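Local coordinates for protein phosphoethanolamine N-methyltransferase 1 (Haemonchus contortus, PDB 4KRG) that probably catalyses the S-adenosylmethionine-dependent N-methylation of phosphoethanolamine, the first methylation on the nematode route to phosphocholine, at residues Lys22-Gln36 with Ser166-Asp180. Residues are numbered along the deposited sequence; the frame is centred on the assembly and turned at random.
Sequences KYSDKPDTNSMMLNQ and STGRLKTATMHSAVD. With OPE (phosphoric acid mono-(2-amino-ethyl) ester), chain C; SAH (S-adenosyl-L-homocysteine), chain D.
The phosphoethanolamine site is lined where the Schellman motif ending helix 29-33 meets the loop 166-180, and a single beta bridge, Asn35 with Thr174, ties the two backbones. Gln36 N donates to Ala173 O at 2.8 Å, almost straight (164° at the hydrogen) and nearly along the C=O axis. Its companion is looser: Met175 N reaches Leu34 O at 3.2 Å from well above the carbonyl plane. Leu34, the residue of positive phi after the helix, accepts this bond and turns its side chain back to the substrate. Leu34 CD1 lies 3.7 Å from His176 CE1, the two side chains crossing at about a right angle, while Leu34 CD2 lies over one face of the Tyr23 ring, displaced toward its rim.

Met175, a selenomethionine, is bent at chi2 (-61°) and again at chi3, which packs its CG on Asn35 N and its selenium on Gln36 CG. Tyr23 OH donates to Met175 O at 2.7 Å from above the carbonyl plane, with that oxygen at the Tyr23 ring edge.

The loop supplies part of the phosphate binding. His176 NE2 donates to O3 of the ligand at 2.9 Å and 169°; Ser166 N donates to O2, more weakly to O1, and Ser166 OG to O1 at 2.7 Å. One water joins Leu34 O, Thr167 OG1, Thr174 OG1 and phosphate O1; Ser161, Tyr186 and Tyr133 add further ligand bonds. Met32 O approaches the S-adenosylhomocysteine sulfur SD at 3.3 Å and takes a weak bond from the ligand amine, whose N is 3.7 Å from SD, consistent with a methyltransferase active site that sets the acceptor nitrogen beside the cofactor sulfur.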
ATOM      1  N   LYS A  22      18.852   8.131 -22.004  1.00 29.21           N
ATOM      2  CA  LYS A  22      18.027   8.137 -23.207  1.00 34.46           C
ATOM      3  C   LYS A  22      16.939   9.213 -23.172  1.00 34.23           C
ATOM      4  O   LYS A  22      16.398   9.584 -24.210  1.00 34.71           O
ATOM      5  CB  LYS A  22      17.396   6.754 -23.449  1.00 37.71           C
ATOM      6  CG  LYS A  22      18.402   5.643 -23.749  1.00 41.68           C
ATOM      7  CD  LYS A  22      17.725   4.332 -24.168  1.00 44.87           C
ATOM      8  CE  LYS A  22      16.876   3.738 -23.051  1.00 43.98           C
ATOM      9  NZ  LYS A  22      16.239   2.446 -23.454  1.00 46.02           N
ATOM     10  N   TYR A  23      16.632   9.720 -21.980  1.00 32.07           N
ATOM     11  CA  TYR A  23      15.540  10.678 -21.812  1.00 31.01           C
ATOM     12  C   TYR A  23      16.006  12.101 -21.500  1.00 32.32           C
ATOM     13  O   TYR A  23      15.196  13.021 -21.447  1.00 36.20           O
ATOM     14  CB  TYR A  23      14.545  10.174 -20.749  1.00 27.65           C
ATOM     15  CG  TYR A  23      13.881   8.873 -21.147  1.00 26.65           C
ATOM     16  CD1 TYR A  23      12.747   8.872 -21.945  1.00 28.91           C
ATOM     17  CD2 TYR A  23      14.406   7.647 -20.753  1.00 25.71           C
ATOM     18  CE1 TYR A  23      12.143   7.684 -22.338  1.00 29.31           C
ATOM     19  CE2 TYR A  23      13.810   6.451 -21.145  1.00 25.82           C
ATOM     20  CZ  TYR A  23      12.678   6.479 -21.935  1.00 27.80           C
ATOM     21  OH  TYR A  23      12.067   5.306 -22.328  1.00 33.38           O
ATOM     22  N   SER A  24      17.310  12.285 -21.314  1.00 33.26           N
ATOM     23  CA  SER A  24      17.858  13.597 -20.948  1.00 32.82           C
ATOM     24  C   SER A  24      17.689  14.648 -22.051  1.00 36.79           C
ATOM     25  O   SER A  24      17.845  15.848 -21.809  1.00 38.06           O
ATOM     26  CB  SER A  24      19.327  13.483 -20.531  1.00 34.81           C
ATOM     27  OG  SER A  24      20.156  13.213 -21.647  1.00 41.73           O
ATOM     28  N   ASP A  25      17.369  14.190 -23.258  1.00 39.30           N
ATOM     29  CA  ASP A  25      17.030  15.083 -24.357  1.00 44.03           C
ATOM     30  C   ASP A  25      15.611  15.601 -24.169  1.00 43.27           C
ATOM     31  O   ASP A  25      15.218  16.593 -24.781  1.00 45.16           O
ATOM     32  CB  ASP A  25      17.107  14.338 -25.685  1.00 51.60           C
ATOM     33  CG  ASP A  25      16.055  13.238 -25.797  1.00 56.87           C
ATOM     34  OD1 ASP A  25      16.009  12.353 -24.914  1.00 55.27           O
ATOM     35  OD2 ASP A  25      15.266  13.262 -26.768  1.00 61.05           O
ATOM     36  N   LYS A  26      14.842  14.915 -23.324  1.00 40.20           N
ATOM     37  CA  LYS A  26      13.453  15.286 -23.063  1.00 38.16           C
ATOM     38  C   LYS A  26      13.208  15.484 -21.577  1.00 33.09           C
ATOM     39  O   LYS A  26      12.542  14.669 -20.946  1.00 32.06           O
ATOM     40  CB  LYS A  26      12.497  14.209 -23.589  1.00 38.93           C
ATOM     41  CG  LYS A  26      12.602  13.942 -25.084  1.00 44.81           C
ATOM     42  CD  LYS A  26      11.925  12.627 -25.472  1.00 49.55           C
ATOM     43  CE  LYS A  26      12.690  11.417 -24.937  1.00 50.56           C
ATOM     44  NZ  LYS A  26      11.982  10.125 -25.180  1.00 49.39           N
ATOM     45  N   PRO A  27      13.747  16.570 -21.008  1.00 30.79           N
ATOM     46  CA  PRO A  27      13.471  16.841 -19.596  1.00 26.43           C
ATOM     47  C   PRO A  27      12.049  17.368 -19.432  1.00 26.40           C
ATOM     48  O   PRO A  27      11.847  18.565 -19.209  1.00 27.72           O
ATOM     49  CB  PRO A  27      14.497  17.919 -19.247  1.00 26.09           C
ATOM     50  CG  PRO A  27      14.731  18.627 -20.534  1.00 28.24           C
ATOM     51  CD  PRO A  27      14.642  17.576 -21.602  1.00 28.38           C
ATOM     52  N   ASP A  28      11.071  16.470 -19.552  1.00 24.55           N
ATOM     53  CA  ASP A  28       9.664  16.847 -19.441  1.00 25.55           C
ATOM     54  C   ASP A  28       8.838  15.785 -18.709  1.00 22.68           C
ATOM     55  O   ASP A  28       9.345  14.712 -18.383  1.00 21.71           O
ATOM     56  CB  ASP A  28       9.067  17.172 -20.825  1.00 29.00           C
ATOM     57  CG  ASP A  28       9.120  15.994 -21.794  1.00 31.96           C
ATOM     58  OD1 ASP A  28       8.803  14.862 -21.379  1.00 32.88           O
ATOM     59  OD2 ASP A  28       9.468  16.202 -22.981  1.00 30.40           O
ATOM     60  N   THR A  29       7.564  16.082 -18.469  1.00 23.64           N
ATOM     61  CA  THR A  29       6.710  15.176 -17.706  1.00 24.08           C
ATOM     62  C   THR A  29       6.485  13.833 -18.400  1.00 25.25           C
ATOM     63  O   THR A  29       6.169  12.843 -17.740  1.00 26.31           O
ATOM     64  CB  THR A  29       5.357  15.821 -17.311  1.00 24.78           C
ATOM     65  OG1 THR A  29       4.679  16.289 -18.481  1.00 26.38           O
ATOM     66  CG2 THR A  29       5.574  16.970 -16.340  1.00 19.03           C
ATOM     67  N   ASN A  30       6.643  13.792 -19.720  1.00 24.43           N
ATOM     68  CA  ASN A  30       6.545  12.530 -20.441  1.00 22.66           C
ATOM     69  C   ASN A  30       7.620  11.551 -19.971  1.00 24.57           C
ATOM     70  O   ASN A  30       7.353  10.371 -19.790  1.00 24.86           O
ATOM     71  CB  ASN A  30       6.659  12.740 -21.955  1.00 25.48           C
ATOM     72  CG  ASN A  30       5.441  13.419 -22.556  1.00 27.77           C
ATOM     73  OD1 ASN A  30       4.321  13.264 -22.071  1.00 28.26           O
ATOM     74  ND2 ASN A  30       5.657  14.161 -23.637  1.00 32.30           N
ATOM     75  N   SER A  31       8.837  12.049 -19.776  1.00 24.51           N
ATOM     76  CA  SER A  31       9.941  11.209 -19.316  1.00 23.75           C
ATOM     77  C   SER A  31       9.801  10.792 -17.855  1.00 24.11           C
ATOM     78  O   SER A  31      10.061   9.637 -17.499  1.00 24.40           O
ATOM     79  CB  SER A  31      11.277  11.915 -19.523  1.00 23.94           C
ATOM     80  OG  SER A  31      11.624  11.928 -20.893  1.00 29.30           O
HETATM   81  N   MSE A  32       9.389  11.742 -17.019  1.00 21.01           N
HETATM   82  CA  MSE A  32       9.235  11.520 -15.587  1.00 18.99           C
HETATM   83  C   MSE A  32       8.249  10.406 -15.313  1.00 20.56           C
HETATM   84  O   MSE A  32       8.386   9.657 -14.352  1.00 21.98           O
HETATM   85  CB  MSE A  32       8.733  12.796 -14.907  1.00 19.91           C
HETATM   86  CG  MSE A  32       9.647  13.996 -15.063  1.00 22.63           C
HETATM   87 SE   MSE A  32      11.480  13.642 -14.448  1.00 33.51          SE
HETATM   88  CE  MSE A  32      12.272  13.087 -16.141  1.00 22.87           C
HETATM   89  N   MSE A  33       7.241  10.311 -16.166  1.00 20.60           N
HETATM   90  CA  MSE A  33       6.186   9.341 -15.961  1.00 19.54           C
HETATM   91  C   MSE A  33       6.282   8.215 -16.976  1.00 19.09           C
HETATM   92  O   MSE A  33       5.540   7.243 -16.885  1.00 19.21           O
HETATM   93  CB  MSE A  33       4.828  10.032 -16.027  1.00 18.93           C
HETATM   94  CG  MSE A  33       4.760  11.275 -15.140  1.00 16.80           C
HETATM   95 SE   MSE A  33       2.966  12.050 -15.071  1.00 38.13          SE
HETATM   96  CE  MSE A  33       2.219  11.007 -13.586  1.00 16.62           C
ATOM     97  N   LEU A  34       7.223   8.343 -17.914  1.00 21.18           N
ATOM     98  CA  LEU A  34       7.395   7.377 -19.005  1.00 22.65           C
ATOM     99  C   LEU A  34       6.064   7.083 -19.700  1.00 21.06           C
ATOM    100  O   LEU A  34       5.667   5.930 -19.873  1.00 24.06           O
ATOM    101  CB  LEU A  34       8.085   6.094 -18.520  1.00 22.31           C
ATOM    102  CG  LEU A  34       9.546   6.330 -18.115  1.00 21.71           C
ATOM    103  CD1 LEU A  34      10.186   5.076 -17.538  1.00 23.50           C
ATOM    104  CD2 LEU A  34      10.350   6.829 -19.304  1.00 21.25           C
ATOM    105  N   ASN A  35       5.388   8.154 -20.103  1.00 21.29           N
ATOM    106  CA  ASN A  35       4.043   8.085 -20.653  1.00 24.40           C
ATOM    107  C   ASN A  35       3.902   9.115 -21.755  1.00 24.80           C
ATOM    108  O   ASN A  35       4.231  10.279 -21.556  1.00 22.92           O
ATOM    109  CB  ASN A  35       3.018   8.368 -19.552  1.00 25.90           C
ATOM    110  CG  ASN A  35       1.593   8.146 -20.003  1.00 28.57           C
ATOM    111  OD1 ASN A  35       1.066   8.894 -20.823  1.00 30.83           O
ATOM    112  ND2 ASN A  35       0.950   7.126 -19.447  1.00 30.30           N
ATOM    113  N   GLN A  36       3.406   8.687 -22.913  1.00 27.39           N
ATOM    114  CA  GLN A  36       3.343   9.556 -24.086  1.00 28.70           C
ATOM    115  C   GLN A  36       2.356  10.699 -23.890  1.00 30.08           C
ATOM    116  O   GLN A  36       2.414  11.706 -24.592  1.00 33.50           O
ATOM    117  CB  GLN A  36       2.973   8.755 -25.339  1.00 35.90           C
ATOM    118  CG  GLN A  36       3.777   7.474 -25.548  1.00 41.32           C
ATOM    119  CD  GLN A  36       3.686   6.942 -26.975  1.00 50.15           C
ATOM    120  OE1 GLN A  36       3.888   7.681 -27.942  1.00 54.43           O
ATOM    121  NE2 GLN A  36       3.383   5.654 -27.111  1.00 51.71           N
ATOM    122  N   SER A 166       3.857   1.099 -14.893  1.00 19.28           N
ATOM    123  CA  SER A 166       2.709   1.962 -14.652  1.00 17.66           C
ATOM    124  C   SER A 166       1.702   1.857 -15.779  1.00 19.01           C
ATOM    125  O   SER A 166       0.497   1.847 -15.545  1.00 19.43           O
ATOM    126  CB  SER A 166       3.157   3.411 -14.512  1.00 17.06           C
ATOM    127  OG  SER A 166       3.680   3.894 -15.730  1.00 18.84           O
ATOM    128  N   THR A 167       2.214   1.767 -17.003  1.00 21.22           N
ATOM    129  CA  THR A 167       1.387   1.665 -18.197  1.00 23.68           C
ATOM    130  C   THR A 167       1.061   0.218 -18.580  1.00 20.95           C
ATOM    131  O   THR A 167       0.696  -0.054 -19.716  1.00 22.09           O
ATOM    132  CB  THR A 167       2.048   2.376 -19.397  1.00 23.13           C
ATOM    133  OG1 THR A 167       3.399   1.914 -19.544  1.00 23.31           O
ATOM    134  CG2 THR A 167       2.044   3.880 -19.192  1.00 21.29           C
ATOM    135  N   GLY A 168       1.193  -0.708 -17.638  1.00 27.02           N
ATOM    136  CA  GLY A 168       0.751  -2.073 -17.861  1.00 32.62           C
ATOM    137  C   GLY A 168       1.539  -2.816 -18.924  1.00 43.70           C
ATOM    138  O   GLY A 168       2.519  -2.294 -19.456  1.00 45.22           O
ATOM    139  N   ARG A 169       1.098  -4.032 -19.243  1.00 53.50           N
ATOM    140  CA  ARG A 169       1.848  -4.933 -20.116  1.00 62.05           C
ATOM    141  C   ARG A 169       1.106  -5.260 -21.410  1.00 70.02           C
ATOM    142  O   ARG A 169       0.359  -6.241 -21.448  1.00 76.87           O
ATOM    143  CB  ARG A 169       2.116  -6.258 -19.391  1.00 63.22           C
ATOM    144  CG  ARG A 169       2.741  -6.147 -18.015  1.00 59.40           C
ATOM    145  CD  ARG A 169       4.248  -6.281 -18.082  1.00 59.73           C
ATOM    146  NE  ARG A 169       4.798  -6.822 -16.842  1.00 60.39           N
ATOM    147  CZ  ARG A 169       6.082  -6.760 -16.508  1.00 60.21           C
ATOM    148  NH1 ARG A 169       6.947  -6.171 -17.320  1.00 59.41           N
ATOM    149  NH2 ARG A 169       6.498  -7.281 -15.360  1.00 59.46           N
ATOM    150  N   LEU A 170       1.295  -4.475 -22.471  1.00 68.80           N
ATOM    151  CA  LEU A 170       2.084  -3.247 -22.473  1.00 61.22           C
ATOM    152  C   LEU A 170       1.218  -2.217 -23.176  1.00 54.39           C
ATOM    153  O   LEU A 170       0.662  -2.500 -24.234  1.00 56.73           O
ATOM    154  CB  LEU A 170       3.383  -3.416 -23.282  1.00 64.74           C
ATOM    155  CG  LEU A 170       4.471  -4.461 -22.983  1.00 66.17           C
ATOM    156  CD1 LEU A 170       4.036  -5.886 -23.313  1.00 68.59           C
ATOM    157  CD2 LEU A 170       5.745  -4.121 -23.741  1.00 66.72           C
ATOM    158  N   LYS A 171       1.091  -1.023 -22.614  1.00 48.30           N
ATOM    159  CA  LYS A 171       0.283  -0.002 -23.276  1.00 45.89           C
ATOM    160  C   LYS A 171       1.097   0.839 -24.251  1.00 47.02           C
ATOM    161  O   LYS A 171       2.254   1.178 -23.984  1.00 42.15           O
ATOM    162  CB  LYS A 171      -0.425   0.907 -22.266  1.00 40.98           C
ATOM    163  CG  LYS A 171      -1.943   0.745 -22.225  1.00 42.25           C
ATOM    164  CD  LYS A 171      -2.510   1.220 -20.887  1.00 36.81           C
ATOM    165  CE  LYS A 171      -2.485   0.113 -19.838  1.00 34.47           C
ATOM    166  NZ  LYS A 171      -3.738  -0.701 -19.810  1.00 40.48           N
ATOM    167  N   THR A 172       0.467   1.178 -25.376  1.00 52.63           N
ATOM    168  CA  THR A 172       0.990   2.165 -26.321  1.00 53.95           C
ATOM    169  C   THR A 172       1.245   3.493 -25.617  1.00 48.15           C
ATOM    170  O   THR A 172       1.929   4.364 -26.146  1.00 51.22           O
ATOM    171  CB  THR A 172       0.010   2.405 -27.486  1.00 60.78           C
ATOM    172  OG1 THR A 172       0.010   3.795 -27.834  1.00 61.73           O
ATOM    173  CG2 THR A 172      -1.401   2.007 -27.083  1.00 62.76           C
ATOM    174  N   ALA A 173       0.676   3.638 -24.424  1.00 39.37           N
ATOM    175  CA  ALA A 173       0.931   4.782 -23.567  1.00 33.22           C
ATOM    176  C   ALA A 173       2.405   4.878 -23.190  1.00 31.10           C
ATOM    177  O   ALA A 173       2.908   5.960 -22.910  1.00 32.88           O
ATOM    178  CB  ALA A 173       0.083   4.687 -22.315  1.00 31.33           C
ATOM    179  N   THR A 174       3.098   3.747 -23.175  1.00 29.14           N
ATOM    180  CA  THR A 174       4.458   3.720 -22.658  1.00 27.70           C
ATOM    181  C   THR A 174       5.472   4.494 -23.495  1.00 28.79           C
ATOM    182  O   THR A 174       5.330   4.628 -24.711  1.00 31.43           O
ATOM    183  CB  THR A 174       4.966   2.285 -22.450  1.00 34.77           C
ATOM    184  OG1 THR A 174       6.074   2.302 -21.541  1.00 27.67           O
ATOM    185  CG2 THR A 174       5.393   1.657 -23.771  1.00 33.11           C
HETATM  186  N   MSE A 175       6.488   5.015 -22.812  1.00 27.07           N
HETATM  187  CA  MSE A 175       7.627   5.647 -23.465  1.00 33.46           C
HETATM  188  C   MSE A 175       8.796   4.681 -23.464  1.00 36.61           C
HETATM  189  O   MSE A 175       9.888   5.002 -23.936  1.00 39.59           O
HETATM  190  CB  MSE A 175       8.032   6.925 -22.738  1.00 31.51           C
HETATM  191  CG  MSE A 175       7.131   8.101 -23.008  1.00 31.88           C
HETATM  192 SE   MSE A 175       7.111   8.603 -24.879  1.00 55.60          SE
HETATM  193  CE  MSE A 175       8.945   9.240 -25.026  1.00 71.71           C
ATOM    194  N   HIS A 176       8.561   3.496 -22.913  1.00 34.70           N
ATOM    195  CA  HIS A 176       9.548   2.433 -22.972  1.00 37.30           C
ATOM    196  C   HIS A 176       9.769   2.013 -24.414  1.00 44.31           C
ATOM    197  O   HIS A 176       8.898   2.194 -25.265  1.00 46.62           O
ATOM    198  CB  HIS A 176       9.092   1.228 -22.156  1.00 33.97           C
ATOM    199  CG  HIS A 176       9.296   1.393 -20.683  1.00 29.51           C
ATOM    200  ND1 HIS A 176      10.542   1.433 -20.111  1.00 29.79           N
ATOM    201  CD2 HIS A 176       8.402   1.520 -19.671  1.00 30.24           C
ATOM    202  CE1 HIS A 176      10.416   1.582 -18.802  1.00 29.13           C
ATOM    203  NE2 HIS A 176       9.133   1.638 -18.510  1.00 25.49           N
ATOM    204  N   SER A 177      10.946   1.460 -24.683  1.00 48.12           N
ATOM    205  CA  SER A 177      11.226   0.881 -25.985  1.00 52.95           C
ATOM    206  C   SER A 177      10.535  -0.473 -26.097  1.00 54.30           C
ATOM    207  O   SER A 177      10.562  -1.273 -25.161  1.00 51.29           O
ATOM    208  CB  SER A 177      12.731   0.724 -26.185  1.00 55.98           C
ATOM    209  OG  SER A 177      13.008  -0.003 -27.364  1.00 61.75           O
ATOM    210  N   ALA A 178       9.913  -0.723 -27.244  1.00 58.93           N
ATOM    211  CA  ALA A 178       9.181  -1.966 -27.466  1.00 62.11           C
ATOM    212  C   ALA A 178      10.118  -3.142 -27.735  1.00 68.13           C
ATOM    213  O   ALA A 178       9.718  -4.302 -27.622  1.00 71.25           O
ATOM    214  CB  ALA A 178       8.204  -1.799 -28.614  1.00 64.43           C
ATOM    215  N   VAL A 179      11.363  -2.836 -28.094  1.00 69.53           N
ATOM    216  CA  VAL A 179      12.333  -3.863 -28.458  1.00 72.27           C
ATOM    217  C   VAL A 179      13.440  -4.048 -27.417  1.00 74.89           C
ATOM    218  O   VAL A 179      13.886  -5.172 -27.175  1.00 78.59           O
ATOM    219  CB  VAL A 179      12.959  -3.584 -29.841  1.00 73.57           C
ATOM    220  CG1 VAL A 179      11.993  -3.969 -30.946  1.00 76.38           C
ATOM    221  CG2 VAL A 179      13.356  -2.123 -29.963  1.00 69.59           C
ATOM    222  N   ASP A 180      13.882  -2.948 -26.808  1.00 72.64           N
ATOM    223  CA  ASP A 180      14.935  -3.002 -25.794  1.00 72.42           C
ATOM    224  C   ASP A 180      14.433  -3.679 -24.521  1.00 69.23           C
ATOM    225  O   ASP A 180      13.246  -3.614 -24.198  1.00 66.50           O
ATOM    226  CB  ASP A 180      15.444  -1.596 -25.444  1.00 71.20           C
ATOM    227  CG  ASP A 180      15.763  -0.755 -26.670  1.00 75.60           C
ATOM    228  OD1 ASP A 180      15.844  -1.314 -27.785  1.00 81.78           O
ATOM    229  OD2 ASP A 180      15.932   0.475 -26.512  1.00 72.68           O
TER
HETATM  230  CA  OPE C 501       7.069   5.059 -14.592  1.00 18.21           C
HETATM  231  CB  OPE C 501       7.842   6.336 -14.555  1.00 18.50           C
HETATM  232  O1  OPE C 501       6.139   2.959 -16.322  1.00 18.23           O
HETATM  233  O2  OPE C 501       6.412   1.983 -14.091  1.00 15.87           O
HETATM  234  O3  OPE C 501       8.211   1.653 -15.784  1.00 18.83           O
HETATM  235  O4  OPE C 501       7.819   3.915 -14.774  1.00 19.01           O
HETATM  236  N   OPE C 501       8.969   6.397 -13.662  1.00 19.32           N
HETATM  237  P   OPE C 501       7.146   2.590 -15.258  1.00 19.18           P
HETATM  238  N   SAH D 502      10.427  11.314  -9.005  1.00 15.80           N
HETATM  239  CA  SAH D 502      10.164  12.134 -10.198  1.00 17.99           C
HETATM  240  CB  SAH D 502      10.840  11.444 -11.433  1.00 19.70           C
HETATM  241  CG  SAH D 502      10.411   9.993 -11.642  1.00 16.76           C
HETATM  242  SD  SAH D 502      11.339   9.085 -12.913  1.00 21.78           S
HETATM  243  C   SAH D 502       8.715  12.320 -10.408  1.00 21.17           C
HETATM  244  O   SAH D 502       7.937  11.427 -10.108  1.00 18.76           O
HETATM  245  OXT SAH D 502       8.347  13.206 -11.149  1.00 23.31           O
HETATM  246  C5' SAH D 502      12.902   8.621 -12.124  1.00 20.42           C
HETATM  247  C4' SAH D 502      13.810   9.646 -11.711  1.00 20.70           C
HETATM  248  O4' SAH D 502      14.732   9.108 -10.727  1.00 19.38           O
HETATM  249  C3' SAH D 502      14.634  10.126 -12.837  1.00 22.02           C
HETATM  250  O3' SAH D 502      14.831  11.516 -12.712  1.00 20.99           O
HETATM  251  C2' SAH D 502      15.906   9.437 -12.671  1.00 22.73           C
HETATM  252  O2' SAH D 502      16.955  10.176 -13.231  1.00 21.89           O
HETATM  253  C1' SAH D 502      16.025   9.335 -11.197  1.00 20.21           C
HETATM  254  N9  SAH D 502      16.952   8.243 -10.736  1.00 19.49           N
HETATM  255  C8  SAH D 502      16.846   6.929 -10.971  1.00 18.29           C
HETATM  256  N7  SAH D 502      17.793   6.320 -10.255  1.00 16.46           N
HETATM  257  C5  SAH D 502      18.492   7.227  -9.569  1.00 18.92           C
HETATM  258  C6  SAH D 502      19.577   7.153  -8.680  1.00 20.31           C
HETATM  259  N6  SAH D 502      20.156   5.950  -8.352  1.00 17.29           N
HETATM  260  N1  SAH D 502      20.040   8.300  -8.150  1.00 20.67           N
HETATM  261  C2  SAH D 502      19.502   9.478  -8.446  1.00 18.03           C
HETATM  262  N3  SAH D 502      18.464   9.578  -9.295  1.00 19.97           N
HETATM  263  C4  SAH D 502      17.942   8.477  -9.863  1.00 20.79           C
HETATM  264  O   HOH W   1      13.312   1.922 -22.847  1.00 35.20           O
HETATM  265  O   HOH W   2      15.627   3.766 -26.444  1.00 49.03           O
HETATM  266  O   HOH W   3       3.140   6.211 -16.176  1.00 18.53           O
HETATM  267  O   HOH W   4       5.458   3.308 -19.102  1.00 20.22           O